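Local coordinates for peptidoglycan synthetase penicillin-binding protein 3 (Bifidobacterium adolescentis, PDB 4YE5), which probably binds penicillin and, as expected of a family transpeptidase, probably cross-links peptidoglycan in cell-wall synthesis, at residues 66-69 with 70-73; 53-56 with 57-60. One frame throughout, in Å; residues are numbered along the deposited sequence.

Contact 1: 66-69 with 70-73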
loop_
_atom_site.group_PDB
_atom_site.type_symbol
_atom_site.label_atom_id
_atom_site.label_comp_id
_atom_site.label_asym_id
_atom_site.label_seq_id
_atom_site.Cartn_x
_atom_site.Cartn_y
_atom_site.Cartn_z
ATOM N N THR A 66 37.745 -40.136 -16.053
ATOM C CA THR A 66 38.719 -40.684 -15.119
ATOM C C THR A 66 39.712 -39.599 -14.690
ATOM O O THR A 66 40.232 -38.846 -15.529
ATOM C CB THR A 66 39.444 -41.886 -15.740
ATOM O OG1 THR A 66 38.486 -42.921 -16.020
ATOM C CG2 THR A 66 40.505 -42.430 -14.793
ATOM N N CYS A 67 39.941 -39.489 -13.378
ATOM C CA CYS A 67 40.898 -38.508 -12.863
ATOM C C CYS A 67 42.312 -38.941 -13.220
ATOM O O CYS A 67 42.675 -40.097 -13.034
ATOM C CB CYS A 67 40.733 -38.324 -11.345
ATOM S SG CYS A 67 39.101 -37.672 -10.863
ATOM N N THR A 68 43.096 -38.029 -13.789
ATOM C CA THR A 68 44.462 -38.348 -14.193
ATOM C C THR A 68 45.250 -37.079 -13.957
ATOM O O THR A 68 44.697 -36.083 -13.507
ATOM C CB THR A 68 44.585 -38.757 -15.705
ATOM O OG1 THR A 68 44.300 -37.626 -16.544
ATOM C CG2 THR A 68 43.652 -39.898 -16.069
ATOM N N LYS A 69 46.531 -37.075 -14.278
ATOM C CA LYS A 69 47.271 -35.832 -14.086
ATOM C C LYS A 69 46.840 -34.804 -15.128
ATOM O O LYS A 69 47.054 -33.616 -14.950
ATOM C CB LYS A 69 48.782 -36.057 -14.112
ATOM C CG LYS A 69 49.339 -36.444 -15.461
ATOM C CD LYS A 69 50.845 -36.686 -15.366
ATOM C CE LYS A 69 51.151 -37.973 -14.613
ATOM N NZ LYS A 69 50.778 -39.155 -15.424
ATOM N N GLN A 70 46.203 -35.258 -16.205
ATOM C CA GLN A 70 45.740 -34.323 -17.236
ATOM C C GLN A 70 44.435 -33.599 -16.909
ATOM O O GLN A 70 44.186 -32.484 -17.378
ATOM C CB GLN A 70 45.605 -35.044 -18.568
ATOM C CG GLN A 70 46.903 -35.584 -19.120
ATOM C CD GLN A 70 46.842 -35.679 -20.639
ATOM O OE1 GLN A 70 46.471 -34.705 -21.305
ATOM N NE2 GLN A 70 47.169 -36.849 -21.187
ATOM N N THR A 71 43.579 -34.234 -16.120
ATOM C CA THR A 71 42.261 -33.661 -15.836
ATOM C C THR A 71 42.236 -32.753 -14.599
ATOM O O THR A 71 41.325 -31.922 -14.433
ATOM C CB THR A 71 41.208 -34.781 -15.669
ATOM O OG1 THR A 71 41.615 -35.661 -14.617
ATOM C CG2 THR A 71 41.094 -35.618 -16.950
ATOM N N GLY A 72 43.232 -32.896 -13.731
ATOM C CA GLY A 72 43.149 -32.246 -12.435
ATOM C C GLY A 72 41.871 -32.708 -11.748
ATOM O O GLY A 72 41.632 -33.908 -11.612
ATOM N N SER A 73 41.024 -31.756 -11.378
ATOM C CA SER A 73 39.792 -32.053 -10.666
ATOM C C SER A 73 38.618 -32.008 -11.630
ATOM O O SER A 73 37.464 -32.093 -11.220
ATOM C CB SER A 73 39.582 -31.051 -9.514
ATOM O OG SER A 73 39.068 -29.801 -9.972
#
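Thr71 lays its methyl CG2 beside the hydroxyl of Thr68, with Thr71 CG2 3.8 Å from Thr68 OG1. Thr71 CG2 also lies 3.6 Å from Thr66 O. The hydroxyl branch of Thr71 points back to the start of the turn. There Thr71 OG1 accepts a hydrogen bond from Thr68 N at 2.9 Å, with an N-H...O angle of 160°. With chi1 near 58°, Thr71 OG1 is tucked over its own backbone, facing Thr68 N. Thr68 answers from the other end. Thr68 OG1 accepts from Gln70 N at 3.1 Å. A weak, longer bond runs from Thr71 N to the same Thr68 OG1, at 3.5 Å. Gln70 CB sits alongside, also 3.5 Å from Thr68 OG1. The backbone adds a weak bond from Thr71 N to Thr68 O at 3.4 Å. Gly72 follows with positive phi, a conformation that favours glycine. The stretch is on the surface, and Cys67 ties it to Cys75 by a disulfide. Residues 68-71 form a type I beta turn, with an ST turn at Thr68. Of the two bonds that pair the threonines, the one from Thr68 N to Thr71 OG1 is firm and the return bond is weak. The pair therefore only resembles a capping box, here on a single turn in a loop without a regular helix.

Contact 2: 53-56 with 57-60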
loop_
_atom_site.group_PDB
_atom_site.type_symbol
_atom_site.label_atom_id
_atom_site.label_comp_id
_atom_site.label_asym_id
_atom_site.label_seq_id
_atom_site.Cartn_x
_atom_site.Cartn_y
_atom_site.Cartn_z
ATOM N N ILE A 53 16.383 -31.823 -9.998
ATOM C CA ILE A 53 15.828 -32.441 -11.196
ATOM C C ILE A 53 16.903 -33.195 -11.963
ATOM O O ILE A 53 18.015 -32.698 -12.127
ATOM C CB ILE A 53 15.232 -31.359 -12.144
ATOM C CG1 ILE A 53 14.165 -30.516 -11.421
ATOM C CG2 ILE A 53 14.669 -31.998 -13.420
ATOM C CD1 ILE A 53 12.976 -31.327 -10.888
ATOM N N GLY A 54 16.572 -34.391 -12.440
ATOM C CA GLY A 54 17.437 -35.103 -13.367
ATOM C C GLY A 54 16.873 -35.141 -14.784
ATOM O O GLY A 54 15.656 -35.068 -14.991
ATOM N N ASN A 55 17.771 -35.227 -15.761
ATOM C CA ASN A 55 17.421 -35.436 -17.163
ATOM C C ASN A 55 17.818 -36.864 -17.560
ATOM O O ASN A 55 18.981 -37.129 -17.888
ATOM C CB ASN A 55 18.148 -34.405 -18.034
ATOM C CG ASN A 55 17.818 -34.527 -19.524
ATOM O OD1 ASN A 55 17.551 -35.609 -20.037
ATOM N ND2 ASN A 55 17.851 -33.396 -20.227
ATOM N N PRO A 56 16.842 -37.787 -17.551
ATOM C CA PRO A 56 17.123 -39.214 -17.766
ATOM C C PRO A 56 17.913 -39.511 -19.037
ATOM O O PRO A 56 18.883 -40.260 -18.994
ATOM C CB PRO A 56 15.728 -39.841 -17.818
ATOM C CG PRO A 56 14.879 -38.906 -16.978
ATOM C CD PRO A 56 15.408 -37.533 -17.300
ATOM N N GLU A 57 17.541 -38.907 -20.157
ATOM C CA GLU A 57 18.229 -39.258 -21.397
ATOM C C GLU A 57 19.667 -38.721 -21.442
ATOM O O GLU A 57 20.547 -39.376 -21.986
ATOM C CB GLU A 57 17.419 -38.851 -22.637
ATOM C CG GLU A 57 17.426 -37.385 -22.978
ATOM C CD GLU A 57 16.912 -37.124 -24.389
ATOM O OE1 GLU A 57 17.261 -36.073 -24.969
ATOM O OE2 GLU A 57 16.167 -37.978 -24.920
ATOM N N GLN A 58 19.903 -37.541 -20.855
ATOM C CA GLN A 58 21.272 -37.051 -20.710
ATOM C C GLN A 58 22.060 -37.888 -19.716
ATOM O O GLN A 58 23.250 -38.102 -19.909
ATOM C CB GLN A 58 21.320 -35.580 -20.287
ATOM C CG GLN A 58 20.752 -34.606 -21.303
ATOM C CD GLN A 58 21.284 -34.836 -22.698
ATOM O OE1 GLN A 58 22.476 -35.066 -22.892
ATOM N NE2 GLN A 58 20.393 -34.775 -23.687
ATOM N N ALA A 59 21.410 -38.347 -18.644
ATOM C CA ALA A 59 22.085 -39.232 -17.689
ATOM C C ALA A 59 22.518 -40.529 -18.371
ATOM O O ALA A 59 23.620 -41.040 -18.135
ATOM C CB ALA A 59 21.185 -39.534 -16.494
ATOM N N GLN A 60 21.656 -41.048 -19.239
ATOM C CA GLN A 60 21.937 -42.323 -19.915
ATOM C C GLN A 60 23.101 -42.194 -20.877
ATOM O O GLN A 60 23.842 -43.143 -21.065
ATOM C CB GLN A 60 20.673 -42.839 -20.634
ATOM C CG GLN A 60 19.571 -43.236 -19.657
ATOM C CD GLN A 60 18.188 -43.261 -20.278
ATOM O OE1 GLN A 60 18.021 -43.599 -21.454
ATOM N NE2 GLN A 60 17.183 -42.899 -19.486
#
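An Asn N-cap marks the join between strand 50-54 and helix 56-61, in the part of the chain assigned to the penicillin-binding protein dimerisation domain. Asn55 is the cap, and Pro56 is the first residue of the helix. The side chain of Asn55 accepts from the backbone of the third helical residue: Gln58 N lies 3.2 Å from Asn55 OD1. The N-H points almost straight at the oxygen, at 171°. The donor nevertheless stands above the carbonyl plane, 60° out of it. Asn55 CG is anti to the backbone N, with chi1 -179°, which swings the amide toward the first turn. Its carbonyl end faces the helix start, where the positive end of the helix dipole would tend to polarise it. Glu57 CG also comes near, 3.4 Å from Asn55 OD1. Gln58 folds its chain against the cap. Gln58 CG is 3.3 Å from Asn55 ND2, and the two amide planes are nearly perpendicular.

The backbone begins the helix at once. Ala59 N bonds to Asn55 O at 2.8 Å, and Gln60 N bonds to Pro56 O at 2.9 Å. Proline suits the first helical position, since its lack of an N-H costs no helical bond there. Its ring packs on Val117 and Ile112. Backbone bonds join Gly54 to Val117 and Asn55 to Ile139, so strand 117-123 and the residue before strand 140-144 flank the end of the strand. Gln60 gives its side-chain amide to Leu110 O and Ile112 O. On its way there the side chain runs alongside Pro56, with Gln60 NE2 3.8 Å from Pro56 CB and Gln60 CG 3.1 Å from Pro56 O.

Overall arrangement
Contact 2 comes first along the chain. Contact 1 follows in the loop between helices 56-61 and 87-99. Their centres are 24 Å apart and their nearest atoms about 14 Å apart, so they do not touch. Both belong to the dimerisation domain and lie on the same side of the chain's centre. The centre of contact 1 is about 57 Å from that point, and that of contact 2 about 45 Å. The transpeptidase domain follows later in the chain. There Ser287 and Lys290 fit an SxxK pattern, and Lys486 begins a KSG motif of the K(T/S)G type, as in penicillin-binding enzymes. Neither contact includes these probable active-site residues. Contact 2 is partly buried; contact 1 is a surface turn.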